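Local coordinates for protein putative tagatose-6-phosphate ketose/aldose isomerase (Escherichia coli, PDB 3C3J) that belongs to the SIS-domain family and holds, in a single chain, two alpha/beta domains, each built round a five-stranded parallel sheet, at residues 49-54 and 102-107; 56-61 and 81-86; 72-77 and 186-191. All blocks are in the same frame, centred on the assembly; numbering follows the deposited sequence.

Contact 1 (49-54 and 102-107)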
loop_
_atom_site.group_PDB
_atom_site.type_symbol
_atom_site.label_atom_id
_atom_site.label_comp_id
_atom_site.label_asym_id
_atom_site.label_seq_id
_atom_site.Cartn_x
_atom_site.Cartn_y
_atom_site.Cartn_z
ATOM N N LEU A 49 -0.315 -27.613 -3.293
ATOM C CA LEU A 49 -0.880 -26.874 -4.396
ATOM C C LEU A 49 -2.091 -27.566 -5.014
ATOM O O LEU A 49 -2.866 -26.922 -5.694
ATOM C CB LEU A 49 0.185 -26.627 -5.461
ATOM C CG LEU A 49 1.341 -25.695 -5.044
ATOM C CD1 LEU A 49 2.390 -25.573 -6.161
ATOM C CD2 LEU A 49 0.843 -24.318 -4.646
ATOM N N ARG A 50 -2.254 -28.864 -4.762
ATOM C CA ARG A 50 -3.458 -29.580 -5.193
ATOM C C ARG A 50 -4.677 -29.274 -4.312
ATOM O O ARG A 50 -5.802 -29.595 -4.703
ATOM C CB ARG A 50 -3.201 -31.097 -5.278
ATOM C CG ARG A 50 -2.309 -31.532 -6.482
ATOM C CD ARG A 50 -2.866 -31.114 -7.913
ATOM N NE ARG A 50 -3.554 -32.198 -8.663
ATOM C CZ ARG A 50 -4.470 -32.019 -9.635
ATOM N NH1 ARG A 50 -4.854 -30.790 -10.009
ATOM N NH2 ARG A 50 -5.026 -33.086 -10.234
ATOM N N LYS A 51 -4.472 -28.652 -3.147
ATOM C CA LYS A 51 -5.577 -28.249 -2.270
ATOM C C LYS A 51 -6.274 -27.004 -2.834
ATOM O O LYS A 51 -5.716 -25.903 -2.834
ATOM C CB LYS A 51 -5.077 -27.979 -0.854
ATOM C CG LYS A 51 -4.373 -29.145 -0.198
ATOM C CD LYS A 51 -3.715 -28.768 1.100
ATOM C CE LYS A 51 -2.913 -29.929 1.651
ATOM N NZ LYS A 51 -3.797 -31.058 2.066
ATOM N N GLU A 52 -7.488 -27.214 -3.333
ATOM C CA GLU A 52 -8.351 -26.170 -3.892
ATOM C C GLU A 52 -8.412 -24.895 -3.044
ATOM O O GLU A 52 -8.329 -23.771 -3.567
ATOM C CB GLU A 52 -9.779 -26.747 -4.049
ATOM C CG GLU A 52 -10.943 -25.705 -4.164
ATOM C CD GLU A 52 -12.244 -26.115 -3.417
ATOM O OE1 GLU A 52 -12.696 -27.290 -3.537
ATOM O OE2 GLU A 52 -12.831 -25.240 -2.721
ATOM N N ASN A 53 -8.589 -25.087 -1.739
ATOM C CA ASN A 53 -8.834 -23.989 -0.824
ATOM C C ASN A 53 -7.559 -23.382 -0.186
ATOM O O ASN A 53 -7.666 -22.553 0.710
ATOM C CB ASN A 53 -9.810 -24.451 0.266
ATOM C CG ASN A 53 -9.360 -25.756 0.979
ATOM O OD1 ASN A 53 -8.460 -26.478 0.509
ATOM N ND2 ASN A 53 -10.019 -26.069 2.118
ATOM N N LEU A 54 -6.376 -23.795 -0.646
ATOM C CA LEU A 54 -5.116 -23.277 -0.111
ATOM C C LEU A 54 -5.017 -21.769 -0.295
ATOM O O LEU A 54 -5.294 -21.245 -1.381
ATOM C CB LEU A 54 -3.911 -23.955 -0.771
ATOM C CG LEU A 54 -2.508 -23.521 -0.341
ATOM C CD1 LEU A 54 -2.214 -23.977 1.061
ATOM C CD2 LEU A 54 -1.435 -24.014 -1.357
ATOM N N ALA A 102 -10.040 -21.245 8.627
ATOM C CA ALA A 102 -10.947 -22.133 7.904
ATOM C C ALA A 102 -10.347 -22.757 6.654
ATOM O O ALA A 102 -11.003 -23.617 6.046
ATOM C CB ALA A 102 -12.231 -21.363 7.510
ATOM N N HIS A 103 -9.149 -22.320 6.258
ATOM C CA HIS A 103 -8.483 -22.810 5.050
ATOM C C HIS A 103 -7.046 -23.215 5.358
ATOM O O HIS A 103 -6.443 -22.667 6.288
ATOM C CB HIS A 103 -8.411 -21.736 3.962
ATOM C CG HIS A 103 -9.734 -21.165 3.581
ATOM N ND1 HIS A 103 -10.761 -21.932 3.085
ATOM C CD2 HIS A 103 -10.192 -19.895 3.616
ATOM C CE1 HIS A 103 -11.803 -21.160 2.845
ATOM N NE2 HIS A 103 -11.476 -19.915 3.138
ATOM N N PRO A 104 -6.476 -24.116 4.544
ATOM C CA PRO A 104 -5.058 -24.361 4.708
ATOM C C PRO A 104 -4.272 -23.115 4.287
ATOM O O PRO A 104 -4.774 -22.280 3.520
ATOM C CB PRO A 104 -4.764 -25.564 3.780
ATOM C CG PRO A 104 -6.111 -26.082 3.326
ATOM C CD PRO A 104 -7.051 -24.923 3.442
ATOM N N LEU A 105 -3.083 -22.969 4.849
ATOM C CA LEU A 105 -2.195 -21.862 4.526
ATOM C C LEU A 105 -0.785 -22.345 4.211
ATOM O O LEU A 105 -0.232 -23.190 4.915
ATOM C CB LEU A 105 -2.129 -20.907 5.717
ATOM C CG LEU A 105 -1.122 -19.755 5.675
ATOM C CD1 LEU A 105 -1.381 -18.799 4.504
ATOM C CD2 LEU A 105 -1.109 -18.978 6.975
ATOM N N LEU A 106 -0.179 -21.751 3.187
ATOM C CA LEU A 106 1.233 -21.881 2.923
ATOM C C LEU A 106 1.807 -20.479 3.114
ATOM O O LEU A 106 1.443 -19.557 2.379
ATOM C CB LEU A 106 1.500 -22.364 1.497
ATOM C CG LEU A 106 2.979 -22.397 1.069
ATOM C CD1 LEU A 106 3.845 -23.239 2.039
ATOM C CD2 LEU A 106 3.147 -22.857 -0.403
ATOM N N LEU A 107 2.668 -20.328 4.098
ATOM C CA LEU A 107 3.284 -19.031 4.403
ATOM C C LEU A 107 4.688 -18.993 3.832
ATOM O O LEU A 107 5.553 -19.800 4.222
ATOM C CB LEU A 107 3.329 -18.770 5.915
ATOM C CG LEU A 107 3.737 -17.364 6.354
ATOM C CD1 LEU A 107 2.704 -16.310 5.863
ATOM C CD2 LEU A 107 3.939 -17.307 7.881
HETATM O O HOH W 1 -11.639 -24.179 2.957
#
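Pro104 and Asn53 meet where a type I beta turn, Lys51 to Leu54, leads from helix 23-49 into strand 55-59 of a SIS domain. The turn is closed by the bond from Leu54 N to Lys51 O, and it presents Asn53 and Leu54 to the entrance of strand 105-111. The proline ring is the centre of the contact. Its CD lies 3.4 Å from Asn53 ND2 and 3.6 Å from Asn53 OD1, so it meets the amide as a whole and not one end of it. Asn53 CG sits between the backbone N and the carbonyl carbon (chi1 53°), a turn that brings the amide to the proline, and the two side chains cross at about a right angle. Leu54 works deeper, on the buried side. With its CG trans to the backbone N (chi1 179°), CD1 reaches the opposite segment, 4.1 Å from Pro104 CB and equally far from Leu106 CB, and rests against the peptide joining Leu105 to Leu106. Lys51 lays CD near Pro104 CG at 4.2 Å, while its ammonium goes on to a salt bridge with Glu132. At the partly exposed end of the contact, a water accepts from Asn53 ND2 at 2.6 Å and donates to Ala102 O at 3.2 Å, tying the turn to the loop before the strand.

Contact 2 (56-61 and 81-86)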
loop_
_atom_site.group_PDB
_atom_site.type_symbol
_atom_site.label_atom_id
_atom_site.label_comp_id
_atom_site.label_asym_id
_atom_site.label_seq_id
_atom_site.Cartn_x
_atom_site.Cartn_y
_atom_site.Cartn_z
ATOM N N ILE A 56 -2.058 -18.821 -0.041
ATOM C CA ILE A 56 -0.611 -18.677 -0.041
ATOM C C ILE A 56 -0.335 -17.211 0.287
ATOM O O ILE A 56 -0.766 -16.331 -0.427
ATOM C CB ILE A 56 0.036 -19.053 -1.382
ATOM C CG1 ILE A 56 -0.382 -20.461 -1.863
ATOM C CG2 ILE A 56 1.550 -18.947 -1.285
ATOM C CD1 ILE A 56 0.140 -20.798 -3.238
ATOM N N ILE A 57 0.366 -16.961 1.386
ATOM C CA ILE A 57 0.680 -15.598 1.787
ATOM C C ILE A 57 2.174 -15.377 1.680
ATOM O O ILE A 57 2.953 -16.140 2.245
ATOM C CB ILE A 57 0.169 -15.276 3.210
ATOM C CG1 ILE A 57 -1.350 -15.263 3.216
ATOM C CG2 ILE A 57 0.722 -13.914 3.712
ATOM C CD1 ILE A 57 -2.007 -15.046 4.588
ATOM N N LEU A 58 2.572 -14.337 0.961
ATOM C CA LEU A 58 3.965 -13.905 0.921
ATOM C C LEU A 58 4.146 -12.837 1.997
ATOM O O LEU A 58 3.441 -11.837 2.012
ATOM C CB LEU A 58 4.304 -13.316 -0.451
ATOM C CG LEU A 58 4.692 -14.290 -1.542
ATOM C CD1 LEU A 58 3.547 -15.253 -1.880
ATOM C CD2 LEU A 58 5.184 -13.522 -2.773
ATOM N N THR A 59 5.095 -13.048 2.900
ATOM C CA THR A 59 5.277 -12.126 4.009
ATOM C C THR A 59 6.750 -11.763 4.249
ATOM O O THR A 59 7.648 -12.606 4.137
ATOM C CB THR A 59 4.616 -12.685 5.303
ATOM O OG1 THR A 59 4.496 -11.633 6.268
ATOM C CG2 THR A 59 5.433 -13.892 5.908
ATOM N N GLY A 60 6.973 -10.495 4.565
ATOM C CA GLY A 60 8.271 -9.972 4.966
ATOM C C GLY A 60 8.062 -8.599 5.609
ATOM O O GLY A 60 6.939 -8.058 5.592
ATOM N N ALA A 61 9.130 -8.050 6.188
ATOM C CA ALA A 61 9.109 -6.712 6.773
ATOM C C ALA A 61 9.925 -5.760 5.916
ATOM O O ALA A 61 10.909 -6.165 5.312
ATOM C CB ALA A 61 9.703 -6.762 8.177
ATOM N N LYS A 81 -3.800 -19.757 -8.463
ATOM C CA LYS A 81 -3.870 -20.077 -7.045
ATOM C C LYS A 81 -4.049 -18.798 -6.246
ATOM O O LYS A 81 -3.851 -17.687 -6.753
ATOM C CB LYS A 81 -2.618 -20.802 -6.568
ATOM C CG LYS A 81 -2.200 -22.034 -7.394
ATOM C CD LYS A 81 -3.276 -23.065 -7.441
ATOM C CE LYS A 81 -2.713 -24.502 -7.631
ATOM N NZ LYS A 81 -1.735 -24.568 -8.757
ATOM N N ASN A 82 -4.400 -18.983 -4.978
ATOM C CA ASN A 82 -4.727 -17.884 -4.068
ATOM C C ASN A 82 -3.476 -17.264 -3.423
ATOM O O ASN A 82 -3.244 -17.437 -2.230
ATOM C CB ASN A 82 -5.662 -18.402 -2.958
ATOM C CG ASN A 82 -6.976 -18.924 -3.478
ATOM O OD1 ASN A 82 -7.453 -20.009 -3.063
ATOM N ND2 ASN A 82 -7.595 -18.161 -4.363
ATOM N N PHE A 83 -2.680 -16.551 -4.221
ATOM C CA PHE A 83 -1.502 -15.830 -3.732
ATOM C C PHE A 83 -1.895 -14.427 -3.296
ATOM O O PHE A 83 -2.659 -13.750 -4.010
ATOM C CB PHE A 83 -0.453 -15.677 -4.840
ATOM C CG PHE A 83 0.375 -16.885 -5.094
ATOM C CD1 PHE A 83 1.592 -17.065 -4.433
ATOM C CD2 PHE A 83 -0.046 -17.843 -6.007
ATOM C CE1 PHE A 83 2.360 -18.179 -4.666
ATOM C CE2 PHE A 83 0.722 -18.955 -6.262
ATOM C CZ PHE A 83 1.925 -19.138 -5.584
ATOM N N SER A 84 -1.366 -13.992 -2.149
ATOM C CA SER A 84 -1.483 -12.621 -1.679
ATOM C C SER A 84 -0.232 -12.246 -0.874
ATOM O O SER A 84 0.527 -13.112 -0.482
ATOM C CB SER A 84 -2.724 -12.439 -0.811
ATOM O OG SER A 84 -2.645 -13.180 0.378
ATOM N N ALA A 85 -0.070 -10.954 -0.615
ATOM C CA ALA A 85 1.028 -10.436 0.171
ATOM C C ALA A 85 0.501 -9.720 1.427
ATOM O O ALA A 85 -0.377 -8.845 1.340
ATOM C CB ALA A 85 1.856 -9.432 -0.676
ATOM N N VAL A 86 1.052 -10.061 2.581
ATOM C CA VAL A 86 0.724 -9.375 3.839
ATOM C C VAL A 86 2.032 -9.207 4.567
ATOM O O VAL A 86 2.691 -10.196 4.864
ATOM C CB VAL A 86 -0.263 -10.195 4.745
ATOM C CG1 VAL A 86 -0.602 -9.432 6.018
ATOM C CG2 VAL A 86 -1.538 -10.513 4.003
#
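The Phe83 ring carries the methyl CD1 of Ile56 over one face and that of Leu58 at its edge. Ile56 CD1 makes a CH-pi contact 3.6 Å from the ring centroid, 22° off the normal, displaced toward the CZ side of the rim. Leu58 CD1 comes in near the ring plane, 3.7 Å from Phe83 CD1. Ile56 and Phe83 run side by side, and the isoleucine CG2 lies against CD1 and CE1 of the ring, so both branches of the isoleucine touch it. Leu75 and Ala76 of helix 63-79 also touch the ring, and the ring of Phe187 meets it edge-to-face. The two strands behind these side chains pair in parallel, their axes 4.6 Å apart. Strand 82-85 gives O of Asn82 to Ile56 N and takes Ile56 O with Ser84 N; Leu58 then bonds Ser84 O through its N, at a nearly straight 172°, and Val86 N through its O. On the other face Ile57 CG2 packs on Val86 CB at 4.0 Å. Beyond the last backbone rung, Thr59 OG1, trans to its own N (chi1 -165°), donates to Val86 O at 2.7 Å in the carbonyl plane. Strand 55-59, helix 63-79 and strand 82-85 together form a beta-alpha-beta crossover, the opening unit of a flavodoxin-like sheet with strand order 2-1-3-4-5.

Contact 3 (72-77 and 186-191)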
loop_
_atom_site.group_PDB
_atom_site.type_symbol
_atom_site.label_atom_id
_atom_site.label_comp_id
_atom_site.label_asym_id
_atom_site.label_seq_id
_atom_site.Cartn_x
_atom_site.Cartn_y
_atom_site.Cartn_z
ATOM N N ALA A 72 3.004 -11.038 -6.030
ATOM C CA ALA A 72 1.837 -11.832 -5.611
ATOM C C ALA A 72 0.677 -11.795 -6.635
ATOM O O ALA A 72 0.122 -12.844 -6.994
ATOM C CB ALA A 72 1.369 -11.419 -4.213
ATOM N N PRO A 73 0.332 -10.603 -7.146
ATOM C CA PRO A 73 -0.762 -10.580 -8.123
ATOM C C PRO A 73 -0.441 -11.341 -9.393
ATOM O O PRO A 73 -1.267 -12.113 -9.852
ATOM C CB PRO A 73 -0.945 -9.090 -8.416
ATOM C CG PRO A 73 -0.345 -8.397 -7.204
ATOM C CD PRO A 73 0.816 -9.240 -6.855
ATOM N N TRP A 74 0.733 -11.118 -9.965
ATOM C CA TRP A 74 1.167 -11.910 -11.119
ATOM C C TRP A 74 1.148 -13.409 -10.837
ATOM O O TRP A 74 0.611 -14.199 -11.637
ATOM C CB TRP A 74 2.548 -11.478 -11.610
ATOM C CG TRP A 74 2.935 -12.215 -12.839
ATOM C CD1 TRP A 74 2.516 -11.946 -14.109
ATOM C CD2 TRP A 74 3.765 -13.388 -12.922
ATOM N NE1 TRP A 74 3.052 -12.874 -14.989
ATOM C CE2 TRP A 74 3.817 -13.765 -14.288
ATOM C CE3 TRP A 74 4.460 -14.160 -11.976
ATOM C CZ2 TRP A 74 4.552 -14.866 -14.740
ATOM C CZ3 TRP A 74 5.212 -15.253 -12.429
ATOM C CH2 TRP A 74 5.250 -15.592 -13.795
ATOM N N LEU A 75 1.684 -13.815 -9.689
ATOM C CA LEU A 75 1.658 -15.236 -9.326
ATOM C C LEU A 75 0.216 -15.783 -9.228
ATOM O O LEU A 75 -0.076 -16.903 -9.674
ATOM C CB LEU A 75 2.416 -15.483 -8.021
ATOM C CG LEU A 75 3.937 -15.574 -8.116
ATOM C CD1 LEU A 75 4.550 -15.684 -6.720
ATOM C CD2 LEU A 75 4.367 -16.731 -9.029
ATOM N N ALA A 76 -0.677 -14.992 -8.634
ATOM C CA ALA A 76 -2.079 -15.369 -8.523
ATOM C C ALA A 76 -2.670 -15.639 -9.917
ATOM O O ALA A 76 -3.288 -16.688 -10.144
ATOM C CB ALA A 76 -2.869 -14.250 -7.805
ATOM N N SER A 77 -2.474 -14.699 -10.838
ATOM C CA SER A 77 -3.087 -14.792 -12.157
ATOM C C SER A 77 -2.396 -15.831 -13.008
ATOM O O SER A 77 -3.067 -16.560 -13.740
ATOM C CB SER A 77 -3.073 -13.465 -12.907
ATOM O OG SER A 77 -1.768 -12.937 -12.997
ATOM N N VAL A 186 10.368 -20.779 -8.034
ATOM C CA VAL A 186 9.743 -21.884 -7.320
ATOM C C VAL A 186 8.346 -22.120 -7.864
ATOM O O VAL A 186 7.988 -23.261 -8.152
ATOM C CB VAL A 186 9.675 -21.639 -5.783
ATOM C CG1 VAL A 186 8.664 -22.622 -5.114
ATOM C CG2 VAL A 186 11.112 -21.778 -5.146
ATOM N N PHE A 187 7.568 -21.049 -8.053
ATOM C CA PHE A 187 6.136 -21.201 -8.390
ATOM C C PHE A 187 5.785 -21.098 -9.860
ATOM O O PHE A 187 4.711 -21.564 -10.252
ATOM C CB PHE A 187 5.290 -20.242 -7.530
ATOM C CG PHE A 187 5.344 -20.584 -6.083
ATOM C CD1 PHE A 187 4.599 -21.645 -5.590
ATOM C CD2 PHE A 187 6.207 -19.914 -5.224
ATOM C CE1 PHE A 187 4.661 -21.987 -4.236
ATOM C CE2 PHE A 187 6.287 -20.260 -3.892
ATOM C CZ PHE A 187 5.518 -21.326 -3.397
ATOM N N ALA A 188 6.673 -20.513 -10.668
ATOM C CA ALA A 188 6.450 -20.386 -12.109
ATOM C C ALA A 188 7.680 -20.851 -12.914
ATOM O O ALA A 188 8.197 -20.124 -13.746
ATOM C CB ALA A 188 6.071 -18.962 -12.450
ATOM N N PRO A 189 8.135 -22.087 -12.677
ATOM C CA PRO A 189 9.388 -22.528 -13.314
ATOM C C PRO A 189 9.312 -22.689 -14.828
ATOM O O PRO A 189 10.340 -22.723 -15.508
ATOM C CB PRO A 189 9.679 -23.869 -12.647
ATOM C CG PRO A 189 8.346 -24.380 -12.247
ATOM C CD PRO A 189 7.563 -23.144 -11.818
ATOM N N GLU A 190 8.098 -22.777 -15.350
ATOM C CA GLU A 190 7.913 -22.879 -16.794
ATOM C C GLU A 190 8.172 -21.541 -17.495
ATOM O O GLU A 190 8.294 -21.505 -18.725
ATOM C CB GLU A 190 6.519 -23.431 -17.106
ATOM C CG GLU A 190 5.339 -22.517 -16.773
ATOM C CD GLU A 190 5.030 -22.373 -15.256
ATOM O OE1 GLU A 190 5.569 -23.094 -14.399
ATOM O OE2 GLU A 190 4.203 -21.528 -14.913
ATOM N N THR A 191 8.249 -20.458 -16.711
ATOM C CA THR A 191 8.421 -19.091 -17.195
ATOM C C THR A 191 9.713 -18.494 -16.664
ATOM O O THR A 191 10.475 -17.870 -17.409
ATOM C CB THR A 191 7.241 -18.188 -16.716
ATOM O OG1 THR A 191 6.014 -18.744 -17.166
ATOM C CG2 THR A 191 7.338 -16.735 -17.223
#
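Ala188 fits its methyl group between Trp74 and Leu75, two neighbouring side chains of helix 63-79, at the end of helix 174-187. Both helices belong to the alpha/beta SIS domain, and the contact joins the C-terminal part of one to the loop that follows the other. The bump is small: CB of Ala188 lies 3.7 Å from Trp74 CH2 and 4.4 Å from Leu75 CD2, entering the notch between the six-membered ring of the indole, near CH2 and CZ3, and the leucine. The indole comes to it because CG of Trp74 points away from the backbone N (chi1 -176°), which carries the six-membered ring toward segment 186-191; the ring of His78, one turn on, stacks with it. Leu75 forms the other wall of the notch. Its CD2 meets CB of Phe187 at 3.9 Å, the two side chains crossing at about a right angle, and the phenylalanine ring then leads away from segment 72-77, with Val186 CG1 lying over one of its faces. Ala188 is the first residue to leave helical geometry, and the chain turns back there, held by a bond of 3.0 Å from Thr191 N to Ala188 O. That turn brings Thr191 round against the indole from the opposite direction, its CG2 touching both Trp74 CH2 and Trp74 CZ2 at 4.2 Å.

The three contacts lie on the same SIS domain and meet one another. Contacts 1 and 2 have centres about 12 Å apart and share the sheet, since strand 55-59 stands between 82-85 and 105-111; a probable hydrogen bond from Ile57 N to Leu106 O, 3.0 Å, joins them directly. Contact 3, its centre about 12 Å from that of contact 2 and about 16 Å from that of contact 1, lies on the helical layer over the sheet. Phe187 connects all three: besides tying contact 3 to contact 2 through Phe83, it brings its CZ within 4.1 Å of Leu106 CD2 in contact 1. All three contacts also have residues near the second subunit.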